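Local coordinates for protein carboxylase (Deinococcus radiodurans, PDB 5H80) that probably catalyses the ATP-dependent carboxylation of biotin, as the biotin carboxylase domain of a single-chain bacterial carboxylase, at residues T32-I37 / G55-A60; V51-W56 / L336-L341; C257-R262 / Y472-H477. All blocks are in the same frame, centred on the assembly; numbering follows the deposited sequence.

Contact 1 (T32-I37 / G55-A60); sequences TPRVLI and GWQSVA. With EDO (1,2-ethanediol), chain E.
Residues 34-37 and 57-60 run as parallel neighbouring strands, with Arg34 level with Gln57, Val35 with Ser58 and Leu36 with Val59. Gln57 N donates to Pro33 O and Val35 N to Gln57 O. One step on, Val59 N donates to Val35 O and Ile37 N to Val59 O. At the start of the pair Pro33 packs over the Trp56 indole. Pro33 CG sits over one face, 3.5 Å from the centroid of the Trp56 six-membered ring, as a CH-pi contact. Val35 CG2 meets the edge of the same ring, 3.9 Å from Trp56 CE3. With an alanine in place of Trp56, Pro33 CG and Val35 CG2 would probably lose their aromatic partner and a gap would open beside Pro33. On the sheet face that carries Arg34, Gln57, Leu36 and Val59, Arg34 NH1 donates to Gln57 OE1 at 2.8 Å. The bond is bent (134° at the hydrogen) and comes from above the carbonyl plane, with guanidinium and amide planes perpendicular. A turn at chi3 of Arg34 (57°) folds the guanidinium back over the neighbouring strand. Arg34 NH2 lies 3.7 Å from Val59 CG2 and forms a salt bridge with Glu77. Leu36 CD1 packs on Val59 CG1 at 4.0 Å. With helix 42-53 between them, the strands form a beta-alpha-beta unit in the parallel sheet of the biotin carboxylase N-terminal domain.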
ATOM      1  N   THR A  32     -12.866   1.406  26.845  1.00 40.12           N
ATOM      2  CA  THR A  32     -12.365   1.725  25.458  1.00 43.52           C
ATOM      3  C   THR A  32     -11.835   3.162  25.410  1.00 38.05           C
ATOM      4  O   THR A  32     -12.588   4.160  25.708  1.00 32.42           O
ATOM      5  CB  THR A  32     -13.412   1.575  24.368  1.00 46.75           C
ATOM      6  OG1 THR A  32     -12.958   2.221  23.178  1.00 61.32           O
ATOM      7  CG2 THR A  32     -14.684   2.205  24.746  1.00 48.21           C
ATOM      8  N   PRO A  33     -10.568   3.299  25.042  1.00 31.72           N
ATOM      9  CA  PRO A  33     -10.037   4.654  25.051  1.00 30.06           C
ATOM     10  C   PRO A  33     -10.727   5.636  24.154  1.00 31.53           C
ATOM     11  O   PRO A  33     -11.257   5.282  23.118  1.00 30.40           O
ATOM     12  CB  PRO A  33      -8.551   4.462  24.640  1.00 28.52           C
ATOM     13  CG  PRO A  33      -8.207   3.041  24.844  1.00 33.90           C
ATOM     14  CD  PRO A  33      -9.534   2.269  24.855  1.00 31.87           C
ATOM     15  N   ARG A  34     -10.704   6.926  24.522  1.00 27.27           N
ATOM     16  CA  ARG A  34     -11.184   7.978  23.731  1.00 26.63           C
ATOM     17  C   ARG A  34     -10.049   8.913  23.611  1.00 25.76           C
ATOM     18  O   ARG A  34      -9.637   9.569  24.632  1.00 30.09           O
ATOM     19  CB  ARG A  34     -12.384   8.693  24.396  1.00 29.84           C
ATOM     20  CG  ARG A  34     -13.615   7.842  24.445  1.00 35.09           C
ATOM     21  CD  ARG A  34     -14.709   8.502  25.312  1.00 34.52           C
ATOM     22  NE  ARG A  34     -15.013   9.840  24.800  1.00 35.06           N
ATOM     23  CZ  ARG A  34     -15.767  10.052  23.729  1.00 36.35           C
ATOM     24  NH1 ARG A  34     -16.265   9.014  23.056  1.00 46.16           N
ATOM     25  NH2 ARG A  34     -16.055  11.300  23.357  1.00 48.71           N
ATOM     26  N   VAL A  35      -9.462   8.949  22.415  1.00 23.49           N
ATOM     27  CA  VAL A  35      -8.230   9.585  22.150  1.00 24.00           C
ATOM     28  C   VAL A  35      -8.410  11.010  21.575  1.00 22.29           C
ATOM     29  O   VAL A  35      -8.970  11.270  20.471  1.00 24.57           O
ATOM     30  CB  VAL A  35      -7.345   8.785  21.134  1.00 22.07           C
ATOM     31  CG1 VAL A  35      -5.967   9.496  20.897  1.00 22.53           C
ATOM     32  CG2 VAL A  35      -7.136   7.362  21.560  1.00 23.94           C
ATOM     33  N   LEU A  36      -7.960  11.987  22.336  1.00 20.28           N
ATOM     34  CA  LEU A  36      -7.997  13.348  21.824  1.00 21.67           C
ATOM     35  C   LEU A  36      -6.828  13.577  20.982  1.00 20.23           C
ATOM     36  O   LEU A  36      -5.726  13.426  21.477  1.00 24.81           O
ATOM     37  CB  LEU A  36      -8.016  14.382  22.940  1.00 24.25           C
ATOM     38  CG  LEU A  36      -7.846  15.874  22.644  1.00 23.56           C
ATOM     39  CD1 LEU A  36      -9.113  16.235  21.969  1.00 26.11           C
ATOM     40  CD2 LEU A  36      -7.656  16.700  23.949  1.00 30.36           C
ATOM     41  N   ILE A  37      -7.049  13.998  19.729  1.00 19.75           N
ATOM     42  CA  ILE A  37      -5.972  14.191  18.711  1.00 20.93           C
ATOM     43  C   ILE A  37      -5.638  15.693  18.746  1.00 19.88           C
ATOM     44  O   ILE A  37      -6.347  16.553  18.137  1.00 24.80           O
ATOM     45  CB  ILE A  37      -6.392  13.663  17.330  1.00 20.63           C
ATOM     46  CG1 ILE A  37      -6.733  12.155  17.463  1.00 21.77           C
ATOM     47  CG2 ILE A  37      -5.361  13.892  16.229  1.00 22.01           C
ATOM     48  CD1 ILE A  37      -7.227  11.559  16.186  1.00 25.36           C
ATOM     49  N   GLY A  55     -10.057  -0.288  17.394  1.00 24.64           N
ATOM     50  CA  GLY A  55     -11.415  -0.261  17.901  1.00 24.82           C
ATOM     51  C   GLY A  55     -11.658   0.763  19.014  1.00 25.74           C
ATOM     52  O   GLY A  55     -12.581   0.593  19.864  1.00 30.16           O
ATOM     53  N   TRP A  56     -10.792   1.787  19.091  1.00 24.26           N
ATOM     54  CA  TRP A  56     -10.940   2.884  19.991  1.00 25.71           C
ATOM     55  C   TRP A  56     -11.662   4.022  19.330  1.00 27.22           C
ATOM     56  O   TRP A  56     -12.080   3.930  18.170  1.00 27.38           O
ATOM     57  CB  TRP A  56      -9.554   3.337  20.463  1.00 25.75           C
ATOM     58  CG  TRP A  56      -8.640   2.204  21.132  1.00 25.66           C
ATOM     59  CD1 TRP A  56      -8.950   0.861  21.396  1.00 29.94           C
ATOM     60  CD2 TRP A  56      -7.356   2.395  21.657  1.00 25.76           C
ATOM     61  NE1 TRP A  56      -7.888   0.217  22.025  1.00 29.74           N
ATOM     62  CE2 TRP A  56      -6.874   1.127  22.149  1.00 27.88           C
ATOM     63  CE3 TRP A  56      -6.509   3.501  21.741  1.00 22.97           C
ATOM     64  CZ2 TRP A  56      -5.653   0.995  22.745  1.00 28.65           C
ATOM     65  CZ3 TRP A  56      -5.276   3.366  22.292  1.00 28.01           C
ATOM     66  CH2 TRP A  56      -4.838   2.132  22.850  1.00 26.85           C
ATOM     67  N   GLN A  57     -11.928   5.056  20.127  1.00 27.46           N
ATOM     68  CA  GLN A  57     -12.607   6.236  19.632  1.00 24.74           C
ATOM     69  C   GLN A  57     -11.750   7.438  19.572  1.00 26.31           C
ATOM     70  O   GLN A  57     -10.878   7.554  20.392  1.00 26.10           O
ATOM     71  CB  GLN A  57     -13.864   6.551  20.475  1.00 27.49           C
ATOM     72  CG  GLN A  57     -14.901   5.439  20.355  1.00 33.88           C
ATOM     73  CD  GLN A  57     -15.972   5.602  21.377  1.00 42.74           C
ATOM     74  OE1 GLN A  57     -15.793   6.302  22.404  1.00 36.13           O
ATOM     75  NE2 GLN A  57     -17.094   4.963  21.122  1.00 49.54           N
ATOM     76  N   SER A  58     -12.010   8.315  18.581  1.00 29.91           N
ATOM     77  CA  SER A  58     -11.271   9.518  18.440  1.00 23.33           C
ATOM     78  C   SER A  58     -12.095  10.779  18.607  1.00 24.13           C
ATOM     79  O   SER A  58     -13.193  10.909  18.115  1.00 29.54           O
ATOM     80  CB  SER A  58     -10.529   9.609  17.064  1.00 23.38           C
ATOM     81  OG  SER A  58     -11.424   9.565  15.919  1.00 23.55           O
ATOM     82  N   VAL A  59     -11.425  11.769  19.193  1.00 24.27           N
ATOM     83  CA  VAL A  59     -11.951  13.125  19.275  1.00 24.78           C
ATOM     84  C   VAL A  59     -10.930  14.044  18.587  1.00 25.89           C
ATOM     85  O   VAL A  59      -9.833  14.175  19.047  1.00 27.79           O
ATOM     86  CB  VAL A  59     -12.233  13.496  20.768  1.00 25.08           C
ATOM     87  CG1 VAL A  59     -12.715  14.962  20.829  1.00 27.89           C
ATOM     88  CG2 VAL A  59     -13.128  12.426  21.487  1.00 26.11           C
ATOM     89  N   ALA A  60     -11.324  14.684  17.515  1.00 24.37           N
ATOM     90  CA  ALA A  60     -10.516  15.687  16.784  1.00 22.97           C
ATOM     91  C   ALA A  60     -10.866  17.091  17.298  1.00 26.58           C
ATOM     92  O   ALA A  60     -11.932  17.272  18.006  1.00 26.70           O
ATOM     93  CB  ALA A  60     -10.738  15.525  15.280  1.00 25.98           C
TER
HETATM   94  C1  EDO E 503     -11.383  -1.562  23.713  1.00 45.81           C
HETATM   95  O1  EDO E 503     -12.434  -1.025  22.898  1.00 67.40           O
HETATM   96  C2  EDO E 503     -10.437  -2.309  22.752  1.00 53.70           C
HETATM   97  O2  EDO E 503      -9.384  -2.957  23.489  1.00 57.33           O

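Contact 2 (V51-W56 / L336-L341). With EDO (1,2-ethanediol), chain E.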
ATOM      1  N   VAL A  51      -6.369   4.703  15.497  1.00 20.74           N
ATOM      2  CA  VAL A  51      -7.402   4.624  16.543  1.00 19.58           C
ATOM      3  C   VAL A  51      -8.532   3.711  16.113  1.00 22.60           C
ATOM      4  O   VAL A  51      -8.961   2.862  16.929  1.00 22.90           O
ATOM      5  CB  VAL A  51      -7.873   6.013  16.956  1.00 21.52           C
ATOM      6  CG1 VAL A  51      -9.080   6.016  17.938  1.00 23.22           C
ATOM      7  CG2 VAL A  51      -6.702   6.698  17.762  1.00 19.71           C
ATOM      8  N   SER A  52      -8.977   3.870  14.917  1.00 23.68           N
ATOM      9  CA  SER A  52     -10.060   3.020  14.331  1.00 28.30           C
ATOM     10  C   SER A  52      -9.595   1.592  14.204  1.00 25.64           C
ATOM     11  O   SER A  52     -10.382   0.646  14.560  1.00 26.26           O
ATOM     12  CB  SER A  52     -10.603   3.526  13.021  1.00 23.33           C
ATOM     13  OG  SER A  52     -11.369   4.768  13.128  1.00 29.01           O
ATOM     14  N   ALA A  53      -8.365   1.395  13.708  1.00 26.45           N
ATOM     15  CA  ALA A  53      -7.779   0.016  13.628  1.00 24.31           C
ATOM     16  C   ALA A  53      -7.785  -0.705  14.997  1.00 25.64           C
ATOM     17  O   ALA A  53      -7.990  -1.931  15.121  1.00 26.65           O
ATOM     18  CB  ALA A  53      -6.414   0.011  13.046  1.00 24.40           C
ATOM     19  N   LEU A  54      -7.553   0.022  16.110  1.00 23.25           N
ATOM     20  CA  LEU A  54      -7.609  -0.554  17.424  1.00 22.57           C
ATOM     21  C   LEU A  54      -9.019  -0.795  18.054  1.00 27.07           C
ATOM     22  O   LEU A  54      -9.096  -1.383  19.128  1.00 30.16           O
ATOM     23  CB  LEU A  54      -6.748   0.352  18.332  1.00 26.68           C
ATOM     24  CG  LEU A  54      -5.252   0.423  17.991  1.00 25.78           C
ATOM     25  CD1 LEU A  54      -4.571   1.507  18.880  1.00 27.57           C
ATOM     26  CD2 LEU A  54      -4.641  -0.961  18.267  1.00 26.80           C
ATOM     27  N   GLY A  55     -10.057  -0.288  17.394  1.00 24.64           N
ATOM     28  CA  GLY A  55     -11.415  -0.261  17.901  1.00 24.82           C
ATOM     29  C   GLY A  55     -11.658   0.763  19.014  1.00 25.74           C
ATOM     30  O   GLY A  55     -12.581   0.593  19.864  1.00 30.16           O
ATOM     31  N   TRP A  56     -10.792   1.787  19.091  1.00 24.26           N
ATOM     32  CA  TRP A  56     -10.940   2.884  19.991  1.00 25.71           C
ATOM     33  C   TRP A  56     -11.662   4.022  19.330  1.00 27.22           C
ATOM     34  O   TRP A  56     -12.080   3.930  18.170  1.00 27.38           O
ATOM     35  CB  TRP A  56      -9.554   3.337  20.463  1.00 25.75           C
ATOM     36  CG  TRP A  56      -8.640   2.204  21.132  1.00 25.66           C
ATOM     37  CD1 TRP A  56      -8.950   0.861  21.396  1.00 29.94           C
ATOM     38  CD2 TRP A  56      -7.356   2.395  21.657  1.00 25.76           C
ATOM     39  NE1 TRP A  56      -7.888   0.217  22.025  1.00 29.74           N
ATOM     40  CE2 TRP A  56      -6.874   1.127  22.149  1.00 27.88           C
ATOM     41  CE3 TRP A  56      -6.509   3.501  21.741  1.00 22.97           C
ATOM     42  CZ2 TRP A  56      -5.653   0.995  22.745  1.00 28.65           C
ATOM     43  CZ3 TRP A  56      -5.276   3.366  22.292  1.00 28.01           C
ATOM     44  CH2 TRP A  56      -4.838   2.132  22.850  1.00 26.85           C
ATOM     45  N   LEU A 336       3.424   1.604  12.803  1.00 17.68           N
ATOM     46  CA  LEU A 336       4.023   2.367  13.939  1.00 19.26           C
ATOM     47  C   LEU A 336       3.044   3.066  14.799  1.00 20.29           C
ATOM     48  O   LEU A 336       3.332   3.215  16.036  1.00 19.29           O
ATOM     49  CB  LEU A 336       5.141   3.300  13.506  1.00 21.01           C
ATOM     50  CG  LEU A 336       6.435   2.573  13.036  1.00 24.16           C
ATOM     51  CD1 LEU A 336       7.391   3.416  12.242  1.00 23.05           C
ATOM     52  CD2 LEU A 336       7.078   1.812  14.191  1.00 26.14           C
ATOM     53  N   VAL A 337       1.923   3.549  14.226  1.00 18.64           N
ATOM     54  CA  VAL A 337       1.060   4.425  15.088  1.00 21.80           C
ATOM     55  C   VAL A 337       0.158   3.578  15.996  1.00 19.29           C
ATOM     56  O   VAL A 337      -0.152   3.888  17.176  1.00 19.47           O
ATOM     57  CB  VAL A 337       0.309   5.468  14.263  1.00 21.05           C
ATOM     58  CG1 VAL A 337      -0.524   6.427  15.165  1.00 18.66           C
ATOM     59  CG2 VAL A 337       1.293   6.231  13.334  1.00 23.09           C
ATOM     60  N   THR A 338      -0.439   2.456  15.478  1.00 20.06           N
ATOM     61  CA  THR A 338      -1.145   1.547  16.426  1.00 21.02           C
ATOM     62  C   THR A 338      -0.202   1.035  17.548  1.00 19.41           C
ATOM     63  O   THR A 338      -0.579   1.019  18.723  1.00 22.30           O
ATOM     64  CB  THR A 338      -1.764   0.344  15.678  1.00 23.66           C
ATOM     65  OG1 THR A 338      -0.743  -0.357  14.923  1.00 23.78           O
ATOM     66  CG2 THR A 338      -2.806   0.858  14.805  1.00 25.30           C
ATOM     67  N   ALA A 339       1.080   0.721  17.204  1.00 18.35           N
ATOM     68  CA  ALA A 339       2.134   0.280  18.165  1.00 18.81           C
ATOM     69  C   ALA A 339       2.361   1.419  19.223  1.00 19.87           C
ATOM     70  O   ALA A 339       2.308   1.162  20.432  1.00 20.44           O
ATOM     71  CB  ALA A 339       3.421  -0.084  17.516  1.00 19.56           C
ATOM     72  N   GLN A 340       2.494   2.616  18.716  1.00 20.38           N
ATOM     73  CA  GLN A 340       2.712   3.788  19.568  1.00 20.82           C
ATOM     74  C   GLN A 340       1.559   3.985  20.610  1.00 17.70           C
ATOM     75  O   GLN A 340       1.851   4.058  21.842  1.00 22.31           O
ATOM     76  CB  GLN A 340       2.844   5.005  18.739  1.00 20.33           C
ATOM     77  CG  GLN A 340       3.241   6.284  19.525  1.00 21.40           C
ATOM     78  CD  GLN A 340       3.077   7.526  18.681  1.00 24.12           C
ATOM     79  OE1 GLN A 340       2.321   7.595  17.698  1.00 22.79           O
ATOM     80  NE2 GLN A 340       3.879   8.566  19.034  1.00 23.30           N
ATOM     81  N   LEU A 341       0.330   3.909  20.169  1.00 21.15           N
ATOM     82  CA  LEU A 341      -0.874   4.002  20.977  1.00 24.44           C
ATOM     83  C   LEU A 341      -0.931   2.892  22.044  1.00 26.05           C
ATOM     84  O   LEU A 341      -1.210   3.158  23.212  1.00 26.07           O
ATOM     85  CB  LEU A 341      -2.120   3.939  20.126  1.00 20.89           C
ATOM     86  CG  LEU A 341      -2.465   5.222  19.298  1.00 21.01           C
ATOM     87  CD1 LEU A 341      -3.390   4.914  18.085  1.00 24.09           C
ATOM     88  CD2 LEU A 341      -3.106   6.214  20.327  1.00 23.09           C
TER
HETATM   89  C1  EDO E 503     -11.383  -1.562  23.713  1.00 45.81           C
HETATM   90  O1  EDO E 503     -12.434  -1.025  22.898  1.00 67.40           O
HETATM   91  C2  EDO E 503     -10.437  -2.309  22.752  1.00 53.70           C
HETATM   92  O2  EDO E 503      -9.384  -2.957  23.489  1.00 57.33           O
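Leu341 O lies at the edge of the Trp56 six-membered ring, 3.8 Å from Trp56 CH2. Leu54 CD1 covers one face of the indole, 3.8 Å from the plane and offset toward the rim, opposite Pro33. At the pyrrole edge sits a 1,2-ethanediol molecule, probably from the crystallisation liquor, with its C2 3.7 Å from Trp56 NE1. Trp56 and Leu341 run past each other in opposite directions, and Trp56 CZ3 touches Leu341 CB at 3.9 Å. Segment 51-56 takes in the last turn of helix 42-53 and the residues just after it. A Schellman motif with Gly55 at positive phi closes the helix; Trp56 N reaches back to Val51 O at 3.0 Å. This helix end, from the N-terminal domain, packs on helix 336-344 of the ATP-binding region. Leu54 carries much of the contact. With CG anti to the carbonyl carbon (chi1 -64°), it points its branches at helix 336-344, and Leu54 CD1 reaches Leu341 CB at 3.7 Å. Leu54 CG also rests on Thr338 CG2 at 4.0 Å, with Ala53 CB beside the same methyl. Val51 CG2 meets Leu341 CD1 at 3.8 Å, the side chains crossing at about a right angle. Ala53 O accepts a hydrogen bond from Arg429 of the second subunit.

Contact 3 (C257-R262 / Y472-H477)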
ATOM      1  N   CYS A 257      17.404  10.927   5.212  1.00 18.66           N
ATOM      2  CA  CYS A 257      16.652  12.141   4.892  1.00 22.05           C
ATOM      3  C   CYS A 257      17.639  13.258   4.430  1.00 25.74           C
ATOM      4  O   CYS A 257      17.459  14.447   4.771  1.00 26.65           O
ATOM      5  CB  CYS A 257      15.930  12.650   6.080  1.00 25.88           C
ATOM      6  SG  CYS A 257      14.884  11.403   6.915  1.00 31.61           S
ATOM      7  N   THR A 258      18.632  12.887   3.662  1.00 25.30           N
ATOM      8  CA  THR A 258      19.707  13.812   3.255  1.00 25.09           C
ATOM      9  C   THR A 258      19.294  14.962   2.345  1.00 28.34           C
ATOM     10  O   THR A 258      19.831  16.061   2.393  1.00 25.56           O
ATOM     11  CB  THR A 258      20.858  12.979   2.682  1.00 23.53           C
ATOM     12  OG1 THR A 258      21.402  12.057   3.662  1.00 21.38           O
ATOM     13  CG2 THR A 258      21.980  13.909   1.962  1.00 25.75           C
ATOM     14  N   VAL A 259      18.374  14.711   1.423  1.00 23.41           N
ATOM     15  CA  VAL A 259      17.903  15.708   0.457  1.00 26.53           C
ATOM     16  C   VAL A 259      16.928  16.701   1.198  1.00 28.14           C
ATOM     17  O   VAL A 259      15.806  16.365   1.608  1.00 26.67           O
ATOM     18  CB  VAL A 259      17.213  15.009  -0.721  1.00 25.68           C
ATOM     19  CG1 VAL A 259      16.624  16.058  -1.640  1.00 23.45           C
ATOM     20  CG2 VAL A 259      18.179  14.011  -1.413  1.00 26.65           C
ATOM     21  N   GLN A 260      17.505  17.880   1.509  1.00 26.00           N
ATOM     22  CA  GLN A 260      16.833  18.949   2.303  1.00 28.41           C
ATOM     23  C   GLN A 260      16.978  20.260   1.594  1.00 32.79           C
ATOM     24  O   GLN A 260      17.928  20.425   0.928  1.00 32.81           O
ATOM     25  CB  GLN A 260      17.552  19.115   3.619  1.00 34.08           C
ATOM     26  CG  GLN A 260      17.637  17.857   4.371  1.00 33.15           C
ATOM     27  CD  GLN A 260      18.294  17.918   5.716  1.00 38.83           C
ATOM     28  OE1 GLN A 260      18.593  18.986   6.231  1.00 44.53           O
ATOM     29  NE2 GLN A 260      18.414  16.744   6.351  1.00 35.51           N
ATOM     30  N   ARG A 261      16.012  21.140   1.749  1.00 31.27           N
ATOM     31  CA  ARG A 261      16.006  22.496   1.106  1.00 39.24           C
ATOM     32  C   ARG A 261      16.025  23.407   2.303  1.00 41.88           C
ATOM     33  O   ARG A 261      15.104  23.335   3.129  1.00 39.96           O
ATOM     34  CB  ARG A 261      14.792  22.753   0.284  1.00 46.64           C
ATOM     35  CG  ARG A 261      14.831  24.057  -0.532  1.00 47.49           C
ATOM     36  CD  ARG A 261      13.450  24.214  -1.125  1.00 55.36           C
ATOM     37  NE  ARG A 261      13.402  24.899  -2.423  1.00 57.65           N
ATOM     38  CZ  ARG A 261      12.538  24.619  -3.425  1.00 67.78           C
ATOM     39  NH1 ARG A 261      11.662  23.606  -3.339  1.00 73.01           N
ATOM     40  NH2 ARG A 261      12.552  25.352  -4.551  1.00 66.24           N
ATOM     41  N   ARG A 262      17.112  24.148   2.505  1.00 47.88           N
ATOM     42  CA  ARG A 262      17.261  24.935   3.767  1.00 49.91           C
ATOM     43  C   ARG A 262      16.776  24.185   5.006  1.00 48.30           C
ATOM     44  O   ARG A 262      15.952  24.686   5.759  1.00 41.85           O
ATOM     45  CB  ARG A 262      16.510  26.289   3.662  1.00 60.09           C
ATOM     46  CG  ARG A 262      17.026  27.207   2.559  1.00 72.62           C
ATOM     47  CD  ARG A 262      16.355  28.571   2.581  1.00 84.03           C
ATOM     48  NE  ARG A 262      17.137  29.599   1.883  1.00 95.12           N
ATOM     49  CZ  ARG A 262      16.719  30.847   1.651  1.00 94.33           C
ATOM     50  NH1 ARG A 262      15.509  31.252   2.044  1.00103.97           N
ATOM     51  NH2 ARG A 262      17.512  31.702   1.013  1.00 84.07           N
ATOM     52  N   TYR A 472      23.110   8.246  -5.169  1.00 25.21           N
ATOM     53  CA  TYR A 472      23.068   8.719  -3.818  1.00 28.25           C
ATOM     54  C   TYR A 472      24.391   9.415  -3.453  1.00 25.30           C
ATOM     55  O   TYR A 472      24.902   9.141  -2.315  1.00 27.34           O
ATOM     56  CB  TYR A 472      22.646   7.584  -2.851  1.00 25.73           C
ATOM     57  CG  TYR A 472      21.679   8.098  -1.831  1.00 23.60           C
ATOM     58  CD1 TYR A 472      20.327   8.270  -2.204  1.00 23.79           C
ATOM     59  CD2 TYR A 472      22.103   8.525  -0.565  1.00 22.81           C
ATOM     60  CE1 TYR A 472      19.389   8.867  -1.290  1.00 23.58           C
ATOM     61  CE2 TYR A 472      21.147   9.042   0.390  1.00 26.00           C
ATOM     62  CZ  TYR A 472      19.851   9.260   0.008  1.00 25.85           C
ATOM     63  OH  TYR A 472      18.958   9.879   0.848  1.00 25.05           O
ATOM     64  N   GLU A 473      24.947  10.214  -4.363  1.00 27.75           N
ATOM     65  CA  GLU A 473      26.185  10.904  -4.055  1.00 28.92           C
ATOM     66  C   GLU A 473      25.774  12.276  -3.501  1.00 27.87           C
ATOM     67  O   GLU A 473      25.669  13.240  -4.307  1.00 32.51           O
ATOM     68  CB  GLU A 473      26.989  11.033  -5.295  1.00 28.36           C
ATOM     69  CG  GLU A 473      27.560   9.708  -5.734  1.00 31.45           C
ATOM     70  CD  GLU A 473      28.289   9.807  -7.079  1.00 34.82           C
ATOM     71  OE1 GLU A 473      28.025  10.684  -7.916  1.00 38.79           O
ATOM     72  OE2 GLU A 473      29.161   8.978  -7.265  1.00 30.71           O
ATOM     73  N   LEU A 474      25.355  12.322  -2.222  1.00 25.33           N
ATOM     74  CA  LEU A 474      24.553  13.460  -1.710  1.00 22.48           C
ATOM     75  C   LEU A 474      25.086  13.813  -0.313  1.00 21.72           C
ATOM     76  O   LEU A 474      25.726  12.952   0.387  1.00 28.29           O
ATOM     77  CB  LEU A 474      23.132  12.965  -1.493  1.00 23.35           C
ATOM     78  CG  LEU A 474      22.370  12.569  -2.757  1.00 23.45           C
ATOM     79  CD1 LEU A 474      21.021  11.923  -2.347  1.00 28.23           C
ATOM     80  CD2 LEU A 474      22.176  13.707  -3.723  1.00 25.39           C
ATOM     81  N   SER A 475      24.887  15.040   0.077  1.00 24.29           N
ATOM     82  CA  SER A 475      25.102  15.466   1.429  1.00 22.64           C
ATOM     83  C   SER A 475      23.926  16.391   1.768  1.00 25.28           C
ATOM     84  O   SER A 475      23.152  16.771   0.876  1.00 24.76           O
ATOM     85  CB  SER A 475      26.431  16.389   1.544  1.00 22.69           C
ATOM     86  OG  SER A 475      26.198  17.549   0.787  1.00 25.98           O
ATOM     87  N   THR A 476      23.870  16.834   3.001  1.00 25.29           N
ATOM     88  CA  THR A 476      22.764  17.734   3.450  1.00 30.08           C
ATOM     89  C   THR A 476      22.819  19.160   2.773  1.00 28.49           C
ATOM     90  O   THR A 476      21.856  19.815   2.744  1.00 32.44           O
ATOM     91  CB  THR A 476      22.751  17.830   4.976  1.00 25.77           C
ATOM     92  OG1 THR A 476      24.060  18.212   5.449  1.00 28.92           O
ATOM     93  CG2 THR A 476      22.390  16.476   5.608  1.00 25.50           C
ATOM     94  N   HIS A 477      23.988  19.561   2.238  1.00 26.47           N
ATOM     95  CA  HIS A 477      24.139  20.793   1.445  1.00 27.85           C
ATOM     96  C   HIS A 477      24.077  20.667  -0.052  1.00 31.38           C
ATOM     97  O   HIS A 477      24.104  21.693  -0.734  1.00 30.75           O
ATOM     98  CB  HIS A 477      25.453  21.467   1.824  1.00 33.71           C
ATOM     99  CG  HIS A 477      25.556  21.709   3.284  1.00 37.99           C
ATOM    100  ND1 HIS A 477      24.740  22.604   3.943  1.00 50.91           N
ATOM    101  CD2 HIS A 477      26.305  21.110   4.241  1.00 59.17           C
ATOM    102  CE1 HIS A 477      25.002  22.574   5.239  1.00 54.78           C
ATOM    103  NE2 HIS A 477      25.955  21.681   5.447  1.00 64.71           N
TER
HETATM  104  O   HOH W   1      17.165  12.113   0.952  1.00 23.23           O
HETATM  105  O   HOH W   2      20.582  18.338   0.266  1.00 26.80           O
HETATM  106  O   HOH W   3      20.732  21.392   0.997  1.00 27.80           O
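The turn between helices 467-471 and 478-481, in the biotin carboxylase C-terminal region, here meets residues 257-262 of the ATP-binding region, with Thr258 lying against Thr476. Tyr472 opens the turn at positive phi, in a Schellman motif that ends helix 467-471. Ser475 OG accepts a weak capping bond from His477 N before the next helix. Thr476 CA makes a CA-H...O contact with Thr258 O, at 3.5 Å and nearly straight (175°). Leu474 CD1 touches two apolar groups. It stands 3.5 Å above the centre of the Tyr472 ring, and Leu474 CD1 also meets Val259 CG2 at 3.6 Å. Tyr472 meets Phe269 edge to face. The hydroxyls of Tyr472 and Thr258 converge on one carboxylate oxygen, OD1 of Asp256, and Thr258 OG1 is also bonded to His237 N. Water 1 joins the segments: it accepts from Val259 N and donates to Tyr472 OH, each at 2.9 Å. Gln260 stays extended beyond CG and turns its amide back on its own segment. NE2 of Gln260 donates to Cys257 O at 2.9 Å, almost straight (170°) and in the amide plane, which fixes the turn of the amide. Gln260 NE2 lies 4.1 Å from Thr476 CG2. Water 3 lies close to both Thr476 O and Gln260 O. No direct hydrogen bond spans the two segments. Water 1 and water 3 link polar atoms of the two segments, beside the direct CA-H...O contact, while Asp256 fixes the hydroxyls of Thr258 and Tyr472 together and would probably polarise both.

Contacts 1 and 2 are neighbours, their centres 10 Å apart. They share Gly55 and Trp56, and the ethanediol touches both. Val51 joins them further: Val51 CG1 lies 3.4 Å from Gln57 O, and Val51 CG2 3.9 Å from Val35 CG2. Contact 1 thus builds the first strand pair of the N-terminal domain, and contact 2 fastens the connecting helix of that pair to the ATP-binding region. Contact 3 lies on the other side of the chain's centre, where the ATP-binding region meets the C-terminal one. Its centre is 38 Å from that of contact 1 and 33 Å from that of contact 2, with nearest atoms about 22 Å and 12 Å apart.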